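Local coordinates for galactose-binding lectin (Arachis hypogaea, PDB 2PEL), which binds D-galactose as a homotetrameric legume lectin that carries manganese and calcium ions, at residues His116-Glu121 with Ile140-Val145. Sequence-based numbering, arbitrary orientation.
With MN (manganese (II) ion), chain J.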
ATOM      1  N   HIS A 116     -12.377 -10.684 -29.029  1.00 18.03           N
ATOM      2  CA  HIS A 116     -11.838 -11.564 -27.977  1.00 16.98           C
ATOM      3  C   HIS A 116     -11.511 -10.648 -26.794  1.00 15.23           C
ATOM      4  O   HIS A 116     -10.407 -10.095 -26.799  1.00 13.73           O
ATOM      5  CB  HIS A 116     -10.553 -12.342 -28.330  1.00 15.65           C
ATOM      6  CG  HIS A 116     -10.333 -13.493 -27.382  1.00 21.28           C
ATOM      7  ND1 HIS A 116      -9.305 -14.406 -27.508  1.00 22.74           N
ATOM      8  CD2 HIS A 116     -11.039 -13.888 -26.286  1.00 23.18           C
ATOM      9  CE1 HIS A 116      -9.382 -15.307 -26.530  1.00 24.54           C
ATOM     10  NE2 HIS A 116     -10.432 -15.027 -25.780  1.00 25.41           N
ATOM     11  N   PHE A 117     -12.442 -10.527 -25.876  1.00 15.20           N
ATOM     12  CA  PHE A 117     -12.348  -9.682 -24.695  1.00 12.70           C
ATOM     13  C   PHE A 117     -13.545  -9.881 -23.759  1.00 14.95           C
ATOM     14  O   PHE A 117     -14.578 -10.458 -24.101  1.00 15.86           O
ATOM     15  CB  PHE A 117     -12.346  -8.186 -25.136  1.00 11.79           C
ATOM     16  CG  PHE A 117     -13.669  -7.763 -25.723  1.00 13.73           C
ATOM     17  CD1 PHE A 117     -14.000  -8.040 -27.047  1.00 13.28           C
ATOM     18  CD2 PHE A 117     -14.608  -7.090 -24.938  1.00 15.20           C
ATOM     19  CE1 PHE A 117     -15.245  -7.655 -27.588  1.00 15.31           C
ATOM     20  CE2 PHE A 117     -15.843  -6.704 -25.455  1.00 14.64           C
ATOM     21  CZ  PHE A 117     -16.168  -6.987 -26.779  1.00 12.87           C
ATOM     22  N   VAL A 118     -13.390  -9.346 -22.573  1.00 14.62           N
ATOM     23  CA  VAL A 118     -14.357  -9.281 -21.471  1.00 13.82           C
ATOM     24  C   VAL A 118     -14.285  -7.776 -21.088  1.00 11.43           C
ATOM     25  O   VAL A 118     -13.162  -7.208 -21.052  1.00 12.40           O
ATOM     26  CB  VAL A 118     -14.141 -10.181 -20.257  1.00 12.85           C
ATOM     27  CG1 VAL A 118     -15.151  -9.841 -19.155  1.00 17.56           C
ATOM     28  CG2 VAL A 118     -14.214 -11.666 -20.568  1.00 13.84           C
ATOM     29  N   GLY A 119     -15.411  -7.163 -20.864  1.00 11.77           N
ATOM     30  CA  GLY A 119     -15.390  -5.731 -20.495  1.00 12.88           C
ATOM     31  C   GLY A 119     -16.707  -5.206 -19.928  1.00 14.50           C
ATOM     32  O   GLY A 119     -17.762  -5.872 -19.967  1.00 10.15           O
ATOM     33  N   VAL A 120     -16.591  -3.987 -19.412  1.00  8.43           N
ATOM     34  CA  VAL A 120     -17.691  -3.213 -18.852  1.00 11.15           C
ATOM     35  C   VAL A 120     -17.786  -1.941 -19.711  1.00  9.09           C
ATOM     36  O   VAL A 120     -16.828  -1.148 -19.695  1.00 13.64           O
ATOM     37  CB  VAL A 120     -17.516  -2.945 -17.342  1.00  6.85           C
ATOM     38  CG1 VAL A 120     -18.676  -2.122 -16.823  1.00  8.38           C
ATOM     39  CG2 VAL A 120     -17.272  -4.249 -16.589  1.00  4.86           C
ATOM     40  N   GLU A 121     -18.879  -1.761 -20.423  1.00 13.46           N
ATOM     41  CA  GLU A 121     -19.055  -0.563 -21.287  1.00 15.69           C
ATOM     42  C   GLU A 121     -19.967   0.521 -20.708  1.00 16.83           C
ATOM     43  O   GLU A 121     -20.934   0.272 -19.969  1.00 18.39           O
ATOM     44  CB  GLU A 121     -19.644  -0.979 -22.626  1.00 13.98           C
ATOM     45  CG  GLU A 121     -20.964  -1.745 -22.581  1.00 15.70           C
ATOM     46  CD  GLU A 121     -21.579  -1.881 -23.941  1.00 19.64           C
ATOM     47  OE1 GLU A 121     -21.147  -2.738 -24.697  1.00 21.74           O
ATOM     48  OE2 GLU A 121     -22.476  -1.050 -24.197  1.00 20.62           O
ATOM     49  N   ILE A 140     -22.309  -5.643 -19.736  1.00 13.11           N
ATOM     50  CA  ILE A 140     -21.173  -6.570 -19.488  1.00 13.71           C
ATOM     51  C   ILE A 140     -21.066  -7.256 -20.845  1.00 14.89           C
ATOM     52  O   ILE A 140     -22.115  -7.762 -21.283  1.00 13.39           O
ATOM     53  CB  ILE A 140     -21.490  -7.514 -18.302  1.00 13.84           C
ATOM     54  CG1 ILE A 140     -21.329  -6.636 -17.031  1.00 12.28           C
ATOM     55  CG2 ILE A 140     -20.643  -8.806 -18.315  1.00 10.72           C
ATOM     56  CD1 ILE A 140     -22.188  -7.168 -15.870  1.00 18.71           C
ATOM     57  N   ASP A 141     -19.872  -7.206 -21.396  1.00 15.18           N
ATOM     58  CA  ASP A 141     -19.646  -7.776 -22.729  1.00 12.90           C
ATOM     59  C   ASP A 141     -18.728  -8.994 -22.701  1.00 15.42           C
ATOM     60  O   ASP A 141     -17.649  -8.805 -22.133  1.00 15.53           O
ATOM     61  CB  ASP A 141     -19.004  -6.681 -23.601  1.00 11.21           C
ATOM     62  CG  ASP A 141     -19.901  -5.487 -23.850  1.00 14.42           C
ATOM     63  OD1 ASP A 141     -21.017  -5.424 -23.294  1.00 18.33           O
ATOM     64  OD2 ASP A 141     -19.552  -4.558 -24.588  1.00 16.90           O
ATOM     65  N   VAL A 142     -19.146 -10.104 -23.289  1.00 14.83           N
ATOM     66  CA  VAL A 142     -18.260 -11.282 -23.363  1.00 12.78           C
ATOM     67  C   VAL A 142     -18.047 -11.570 -24.854  1.00 15.92           C
ATOM     68  O   VAL A 142     -18.953 -12.118 -25.494  1.00 18.67           O
ATOM     69  CB  VAL A 142     -18.732 -12.527 -22.617  1.00 13.09           C
ATOM     70  CG1 VAL A 142     -17.653 -13.620 -22.625  1.00 15.55           C
ATOM     71  CG2 VAL A 142     -19.184 -12.128 -21.227  1.00 17.24           C
ATOM     72  N   ASN A 143     -16.927 -11.154 -25.385  1.00 16.77           N
ATOM     73  CA  ASN A 143     -16.540 -11.358 -26.779  1.00 17.69           C
ATOM     74  C   ASN A 143     -17.515 -10.747 -27.791  1.00 17.01           C
ATOM     75  O   ASN A 143     -17.512 -11.248 -28.921  1.00 19.68           O
ATOM     76  CB  ASN A 143     -16.271 -12.827 -27.126  1.00 14.76           C
ATOM     77  CG  ASN A 143     -15.207 -13.569 -26.358  1.00 16.35           C
ATOM     78  OD1 ASN A 143     -14.101 -13.093 -26.054  1.00 20.80           O
ATOM     79  ND2 ASN A 143     -15.439 -14.827 -25.913  1.00 14.85           N
ATOM     80  N   SER A 144     -18.253  -9.733 -27.448  1.00 18.17           N
ATOM     81  CA  SER A 144     -19.185  -9.070 -28.383  1.00 15.90           C
ATOM     82  C   SER A 144     -19.719  -7.779 -27.755  1.00 16.66           C
ATOM     83  O   SER A 144     -19.816  -7.771 -26.505  1.00 20.12           O
ATOM     84  CB  SER A 144     -20.337 -10.005 -28.699  1.00 17.90           C
ATOM     85  OG  SER A 144     -21.444  -9.290 -29.254  1.00 17.22           O
ATOM     86  N   VAL A 145     -20.043  -6.798 -28.573  1.00 14.92           N
ATOM     87  CA  VAL A 145     -20.603  -5.537 -28.060  1.00 17.29           C
ATOM     88  C   VAL A 145     -22.139  -5.690 -27.952  1.00 22.34           C
ATOM     89  O   VAL A 145     -22.894  -4.737 -27.685  1.00 22.36           O
ATOM     90  CB  VAL A 145     -20.212  -4.260 -28.821  1.00 17.98           C
ATOM     91  CG1 VAL A 145     -18.837  -3.749 -28.399  1.00 18.28           C
ATOM     92  CG2 VAL A 145     -20.416  -4.444 -30.310  1.00 14.43           C
TER
HETATM   93 MN    MN J 238     -24.249  -1.180 -25.695  1.00 35.60          MN
HETATM   94  O   HOH W   1     -22.608  -2.109 -27.030  1.00 23.89           O
HETATM   95  O   HOH W   2     -24.939  -3.314 -25.052  1.00 26.34           O
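I140 points its CA-H at G119 O, 3.5 Å from CA to O, while pairing with V120 across the antiparallel strands. D141 then makes both backbone hydrogen bonds with G119: D141 N to G119 O is almost straight (176°), and G119 N reaches D141 O at 3.1 Å. On the face opposite I140 and V142, the D141 and E121 side chains cross at about a right angle, their carboxylate planes 73° apart; D141 OD2 lies just 2.4 Å from E121 OE1, while D141 OD1 bonds to S147 OG. V142 pairs with V118 before the chain turns. N143 hydrogen-bonds the F117 backbone twice: N143 N to F117 O at 2.8 Å, and F117 N to a lone pair of N143 OD1. F117 CG lies between its backbone N and carbonyl carbon (chi1 68°), which carries the ring over N143 and S144; N143 CA sits over one face, offset toward the rim, and CZ is 3.5 Å from S144 N. A water donates to both V145 O and E121 OE1 and also binds manganese. E121 OE2 binds the metal directly at 2.3 Å, alongside D123, D132 and H137, the legume lectin metal site. One of the two acids probably holds a proton, with D141 a second-shell neighbour of the manganese ligand E121.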